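Local coordinates for protein Phthiocerol/phenolphthiocerol synthesis polyketide synthase type I PpsC (Mycobacterium tuberculosis, PDB 5NJI) that probably dehydrates beta-hydroxyacyl intermediates in phthiocerol and phenolphthiocerol assembly, as the dehydratase domain of a type I polyketide synthase, at residues A[54-59]-A[223-228]; A[79-84]-A[91-96]. The protein carries 1 engineered substitution. All coordinates share one frame; numbering follows the deposited sequence. Where two conformers were deposited one is given.

Contact 1: residues A[54-59]-A[223-228]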
loop_
_atom_site.group_PDB
_atom_site.type_symbol
_atom_site.label_atom_id
_atom_site.label_comp_id
_atom_site.label_asym_id
_atom_site.label_seq_id
_atom_site.Cartn_x
_atom_site.Cartn_y
_atom_site.Cartn_z
ATOM N N LEU A 54 11.694 -13.247 2.870
ATOM C CA LEU A 54 10.915 -13.441 1.637
ATOM C C LEU A 54 11.076 -12.129 0.827
ATOM O O LEU A 54 10.795 -11.147 1.382
ATOM C CB LEU A 54 9.380 -13.660 1.872
ATOM C CG LEU A 54 8.504 -13.734 0.629
ATOM C CD1 LEU A 54 8.916 -14.873 -0.277
ATOM C CD2 LEU A 54 7.031 -13.822 0.995
ATOM N N LEU A 55 11.587 -12.161 -0.395
ATOM C CA LEU A 55 11.628 -11.010 -1.295
ATOM C C LEU A 55 12.158 -9.770 -0.513
ATOM O O LEU A 55 13.039 -9.951 0.214
ATOM C CB LEU A 55 10.237 -10.882 -1.986
ATOM C CG LEU A 55 9.726 -11.986 -2.912
ATOM C CD1 LEU A 55 8.350 -11.676 -3.449
ATOM C CD2 LEU A 55 10.732 -12.256 -4.024
ATOM N N TRP A 56 11.485 -8.599 -0.558
ATOM C CA TRP A 56 11.877 -7.318 0.092
ATOM C C TRP A 56 11.235 -7.054 1.527
ATOM O O TRP A 56 11.360 -6.055 2.010
ATOM C CB TRP A 56 11.445 -6.131 -0.850
ATOM C CG TRP A 56 10.092 -6.466 -1.547
ATOM C CD1 TRP A 56 9.926 -6.908 -2.784
ATOM C CD2 TRP A 56 8.789 -6.433 -0.963
ATOM N NE1 TRP A 56 8.627 -7.119 -3.049
ATOM C CE2 TRP A 56 7.894 -6.837 -1.945
ATOM C CE3 TRP A 56 8.295 -6.072 0.270
ATOM C CZ2 TRP A 56 6.554 -6.892 -1.719
ATOM C CZ3 TRP A 56 6.984 -6.136 0.486
ATOM C CH2 TRP A 56 6.130 -6.551 -0.488
ATOM N N LEU A 57 10.641 -8.062 2.145
ATOM C CA LEU A 57 9.829 -7.856 3.369
ATOM C C LEU A 57 10.813 -7.319 4.488
ATOM O O LEU A 57 10.429 -6.567 5.317
ATOM C CB LEU A 57 9.042 -9.129 3.876
ATOM C CG LEU A 57 7.711 -9.470 3.143
ATOM C CD1 LEU A 57 7.859 -9.652 1.648
ATOM C CD2 LEU A 57 6.965 -10.624 3.806
ATOM N N ALA A 58 12.018 -7.886 4.564
ATOM C CA ALA A 58 12.983 -7.400 5.577
ATOM C C ALA A 58 13.263 -5.878 5.548
ATOM O O ALA A 58 13.750 -5.335 6.495
ATOM C CB ALA A 58 14.366 -8.155 5.560
ATOM N N ASP A 59 12.972 -5.234 4.430
ATOM C CA ASP A 59 13.263 -3.819 4.303
ATOM C C ASP A 59 12.126 -2.928 4.794
ATOM O O ASP A 59 12.238 -1.698 4.690
ATOM C CB ASP A 59 13.606 -3.497 2.851
ATOM C CG ASP A 59 15.053 -3.830 2.493
ATOM O OD1 ASP A 59 15.777 -4.430 3.325
ATOM O OD2 ASP A 59 15.484 -3.470 1.383
ATOM N N MET A 223 -0.776 -7.363 -8.833
ATOM C CA MET A 223 -1.776 -6.521 -9.460
ATOM C C MET A 223 -1.297 -5.056 -9.199
ATOM O O MET A 223 -1.240 -4.226 -10.076
ATOM C CB MET A 223 -3.209 -6.677 -8.901
ATOM C CG MET A 223 -3.858 -8.026 -9.079
ATOM S SD MET A 223 -4.213 -8.256 -10.790
ATOM C CE MET A 223 -5.449 -7.018 -11.007
ATOM N N LEU A 224 -0.813 -4.858 -8.053
ATOM C CA LEU A 224 -0.395 -3.542 -7.517
ATOM C C LEU A 224 0.898 -3.759 -6.729
ATOM O O LEU A 224 0.928 -4.626 -5.976
ATOM C CB LEU A 224 -1.523 -2.987 -6.543
ATOM C CG LEU A 224 -1.531 -1.640 -5.806
ATOM C CD1 LEU A 224 -1.388 -0.482 -6.782
ATOM C CD2 LEU A 224 -2.749 -1.417 -4.891
ATOM N N HIS A 225 1.944 -3.302 -7.130
ATOM C CA HIS A 225 3.245 -3.563 -6.508
ATOM C C HIS A 225 3.264 -2.840 -5.118
ATOM O O HIS A 225 3.271 -1.692 -5.098
ATOM C CB HIS A 225 4.466 -3.110 -7.386
ATOM C CG HIS A 225 5.776 -3.712 -6.966
ATOM N ND1 HIS A 225 6.207 -3.714 -5.668
ATOM C CD2 HIS A 225 6.724 -4.386 -7.665
ATOM C CE1 HIS A 225 7.355 -4.351 -5.587
ATOM N NE2 HIS A 225 7.692 -4.763 -6.784
ATOM N N PRO A 226 3.288 -3.569 -4.012
ATOM C CA PRO A 226 3.221 -2.944 -2.713
ATOM C C PRO A 226 4.356 -1.919 -2.426
ATOM O O PRO A 226 4.196 -0.968 -1.779
ATOM C CB PRO A 226 3.321 -4.137 -1.730
ATOM C CG PRO A 226 2.943 -5.290 -2.486
ATOM C CD PRO A 226 3.229 -5.033 -3.916
ATOM N N VAL A 227 5.540 -2.233 -2.911
ATOM C CA VAL A 227 6.676 -1.352 -2.551
ATOM C C VAL A 227 6.479 -0.023 -3.255
ATOM O O VAL A 227 6.666 1.014 -2.785
ATOM C CB VAL A 227 8.083 -1.924 -2.948
ATOM C CG1 VAL A 227 9.181 -0.981 -2.628
ATOM C CG2 VAL A 227 8.249 -3.304 -2.349
ATOM N N MET A 228 6.068 -0.113 -4.506
ATOM C CA MET A 228 5.694 1.099 -5.256
ATOM C C MET A 228 4.472 2.156 -4.688
ATOM O O MET A 228 4.573 3.265 -4.491
ATOM C CB MET A 228 5.427 0.907 -6.790
ATOM C CG MET A 228 5.480 2.159 -7.603
ATOM S SD MET A 228 7.249 2.539 -7.835
ATOM C CE MET A 228 7.312 3.636 -9.196
#

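Contact 2: residues A[79-84]-A[91-96]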
loop_
_atom_site.group_PDB
_atom_site.type_symbol
_atom_site.label_atom_id
_atom_site.label_comp_id
_atom_site.label_asym_id
_atom_site.label_seq_id
_atom_site.Cartn_x
_atom_site.Cartn_y
_atom_site.Cartn_z
ATOM N N ALA A 79 -5.390 -9.246 -5.524
ATOM C CA ALA A 79 -5.011 -10.534 -6.073
ATOM C C ALA A 79 -6.041 -11.604 -5.742
ATOM O O ALA A 79 -6.255 -12.512 -6.548
ATOM C CB ALA A 79 -3.642 -10.958 -5.544
ATOM N N ALA A 80 -6.669 -11.517 -4.571
ATOM C CA ALA A 80 -7.700 -12.479 -4.206
ATOM C C ALA A 80 -8.889 -12.392 -5.153
ATOM O O ALA A 80 -9.355 -13.414 -5.669
ATOM C CB ALA A 80 -8.144 -12.267 -2.755
ATOM N N ALA A 81 -9.385 -11.177 -5.403
ATOM C CA ALA A 81 -10.485 -11.015 -6.354
ATOM C C ALA A 81 -10.099 -11.528 -7.732
ATOM O O ALA A 81 -10.885 -12.210 -8.393
ATOM C CB ALA A 81 -10.906 -9.542 -6.435
ATOM N N THR A 82 -8.895 -11.195 -8.189
ATOM C CA THR A 82 -8.441 -11.615 -9.506
ATOM C C THR A 82 -8.311 -13.131 -9.611
ATOM O O THR A 82 -8.605 -13.712 -10.666
ATOM C CB THR A 82 -7.113 -10.911 -9.812
ATOM O OG1 THR A 82 -7.344 -9.505 -9.859
ATOM C CG2 THR A 82 -6.533 -11.361 -11.145
ATOM N N ASP A 83 -7.913 -13.799 -8.528
ATOM C CA ASP A 83 -7.815 -15.249 -8.564
ATOM C C ASP A 83 -9.176 -15.917 -8.503
ATOM O O ASP A 83 -9.297 -17.081 -8.896
ATOM C CB ASP A 83 -6.938 -15.735 -7.407
ATOM C CG ASP A 83 -6.644 -17.218 -7.474
ATOM O OD1 ASP A 83 -6.156 -17.690 -8.532
ATOM O OD2 ASP A 83 -6.890 -17.912 -6.460
ATOM N N THR A 84 -10.199 -15.206 -8.045
ATOM C CA THR A 84 -11.520 -15.787 -7.858
ATOM C C THR A 84 -12.415 -15.600 -9.074
ATOM O O THR A 84 -13.174 -16.506 -9.437
ATOM C CB THR A 84 -12.192 -15.167 -6.634
ATOM O OG1 THR A 84 -11.349 -15.329 -5.480
ATOM C CG2 THR A 84 -13.538 -15.817 -6.352
ATOM N N GLN A 91 -6.893 -4.263 -15.028
ATOM C CA GLN A 91 -7.132 -3.755 -13.678
ATOM C C GLN A 91 -8.646 -3.725 -13.474
ATOM O O GLN A 91 -9.292 -2.669 -13.535
ATOM C CB GLN A 91 -6.483 -2.382 -13.482
ATOM C CG GLN A 91 -4.960 -2.415 -13.515
ATOM C CD GLN A 91 -4.356 -3.230 -12.362
ATOM O OE1 GLN A 91 -5.019 -3.494 -11.351
ATOM N NE2 GLN A 91 -3.097 -3.622 -12.513
ATOM N N PRO A 92 -9.245 -4.887 -13.193
ATOM C CA PRO A 92 -10.710 -4.968 -13.091
ATOM C C PRO A 92 -11.301 -4.362 -11.842
ATOM O O PRO A 92 -12.526 -4.184 -11.800
ATOM C CB PRO A 92 -10.980 -6.477 -13.104
ATOM C CG PRO A 92 -9.732 -7.125 -13.475
ATOM C CD PRO A 92 -8.615 -6.213 -13.123
ATOM N N TRP A 93 -10.488 -4.059 -10.818
ATOM C CA TRP A 93 -10.977 -3.836 -9.467
ATOM C C TRP A 93 -10.515 -2.492 -8.931
ATOM O O TRP A 93 -9.494 -1.948 -9.347
ATOM C CB TRP A 93 -10.466 -4.904 -8.482
ATOM C CG TRP A 93 -10.529 -6.281 -9.017
ATOM C CD1 TRP A 93 -9.491 -7.047 -9.428
ATOM C CD2 TRP A 93 -11.707 -7.053 -9.218
ATOM N NE1 TRP A 93 -9.949 -8.258 -9.877
ATOM C CE2 TRP A 93 -11.310 -8.285 -9.760
ATOM C CE3 TRP A 93 -13.063 -6.817 -8.993
ATOM C CZ2 TRP A 93 -12.222 -9.277 -10.084
ATOM C CZ3 TRP A 93 -13.968 -7.795 -9.317
ATOM C CH2 TRP A 93 -13.548 -9.011 -9.854
ATOM N N MET A 94 -11.270 -2.005 -7.959
ATOM C CA MET A 94 -10.848 -0.944 -7.063
ATOM C C MET A 94 -11.041 -1.432 -5.635
ATOM O O MET A 94 -11.779 -2.383 -5.382
ATOM C CB MET A 94 -11.646 0.348 -7.304
ATOM C CG MET A 94 -13.114 0.273 -6.848
ATOM S SD MET A 94 -13.967 1.819 -7.254
ATOM C CE MET A 94 -13.653 2.747 -5.754
ATOM N N ILE A 95 -10.363 -0.797 -4.693
ATOM C CA ILE A 95 -10.610 -1.049 -3.285
ATOM C C ILE A 95 -11.492 0.066 -2.756
ATOM O O ILE A 95 -11.056 1.216 -2.642
ATOM C CB ILE A 95 -9.316 -1.149 -2.478
ATOM C CG1 ILE A 95 -8.439 -2.252 -3.072
ATOM C CG2 ILE A 95 -9.660 -1.452 -1.024
ATOM C CD1 ILE A 95 -7.042 -2.335 -2.471
ATOM N N SER A 96 -12.729 -0.279 -2.407
ATOM C CA SER A 96 -13.629 0.712 -1.826
ATOM C C SER A 96 -13.175 1.125 -0.439
ATOM O O SER A 96 -13.174 2.319 -0.102
ATOM C CB SER A 96 -15.058 0.159 -1.759
ATOM O OG SER A 96 -15.514 -0.202 -3.039
#

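Contact 1: residues A[54-59]-A[223-228]
At the start of helix 226-234, the hotdog helix of the second half of this double-hotdog dehydratase fold, H225, P226 and V227 receive the indole of W56 from the loop ahead of strand 60-62. H225 and P226 open the HPxxxD signature of the family, and the P226 side chain lies about 9 Å from the bound dodecenoyl-CoA. CG of W56 is wedged between its backbone N and carbonyl carbon (chi1 36°), which turns the indole to V227. CG2 of V227 sits over one indole face in a CH-pi contact, 3.6 Å from the centroid of the five-membered ring and 15° off its normal; CD1 of L57 stands over the rim of the opposite face. W56 CH2 meets P226 CB at 3.9 Å, the side chains crossing at about a right angle. W56 NE1 passes H225 CE1 at 4.0 Å, the ring planes 36° apart. H225 is the N-cap: its ND1 accepts from V227 N at 3.2 Å in the imidazole plane, and its NE2 pairs with A215 O. Acceptance at ND1 and a carbonyl at NE2 probably place the proton on NE2, while the indole meets the helix start through CH-pi and apolar contacts.

Contact 2: residues A[79-84]-A[91-96]
W93 reaches across to the last turn of helix 70-84 and meets A81 with a ring face and T82 with its N-H. Its CG stands anti to the carbonyl carbon and beside the backbone N (chi1 -43°), which carries the indole toward the helix. The methyl of A81 lies over the middle of that face: CB is 3.7 Å from the centroid of the five-membered ring and 3.6 Å from W93 CE2, a CH-pi contact. On the reverse face P92 CB sits nearer the rim, so the indole is held between the proline just before it in the chain and the helix. Along the benzene side, W93 CZ2 comes to 3.6 Å from A81 O.

The N-H of W93 is spent on the hydroxyl of T82. NE1 donates a hydrogen bond to OG1 at 2.9 Å, close to the indole plane but bent, with an N-H...O angle of 131°. T82 has OG1 anti to its carbonyl carbon (chi1 -63°), which lets the same hydroxyl also bond L78 O one turn back; since a carbonyl can only accept, OG1 is donor there and acceptor toward the indole.

In the N-terminal hotdog, the long helix 70-84 is packed against the sheet by the first residues of strand 93-100, which follows it after a short loop. Strand 93-100 runs between strands 136-146 and 262-272, and V144 of the former touches both A81 and W93. Within the helix, T84 OG1 donates to A80 O at 2.8 Å, approaching from above the carbonyl plane. D83, on the side of the helix turned from the strand, forms a salt bridge with R44 and accepts from W46 NE1.

Both contacts are buried and each turns on one tryptophan with an aliphatic group over its face, but the indole N-H of contact 2 has a hydrogen-bond partner across the interface, whereas contact 1 is joined by apolar and ring contacts alone. Contact 1 is nearer the middle of the chain, with the P226 side chain about 9 Å from the bound ligand, and brings together parts 164 residues apart; contact 2 links neighbouring elements and includes the partly exposed T82. Their centres are 18 Å apart, yet M223 connects them: its O probably takes a hydrogen bond from Q91 NE2, and its CE packs against P92 CD at 3.9 Å. Helix 70-84 serves both, E75 touching P226.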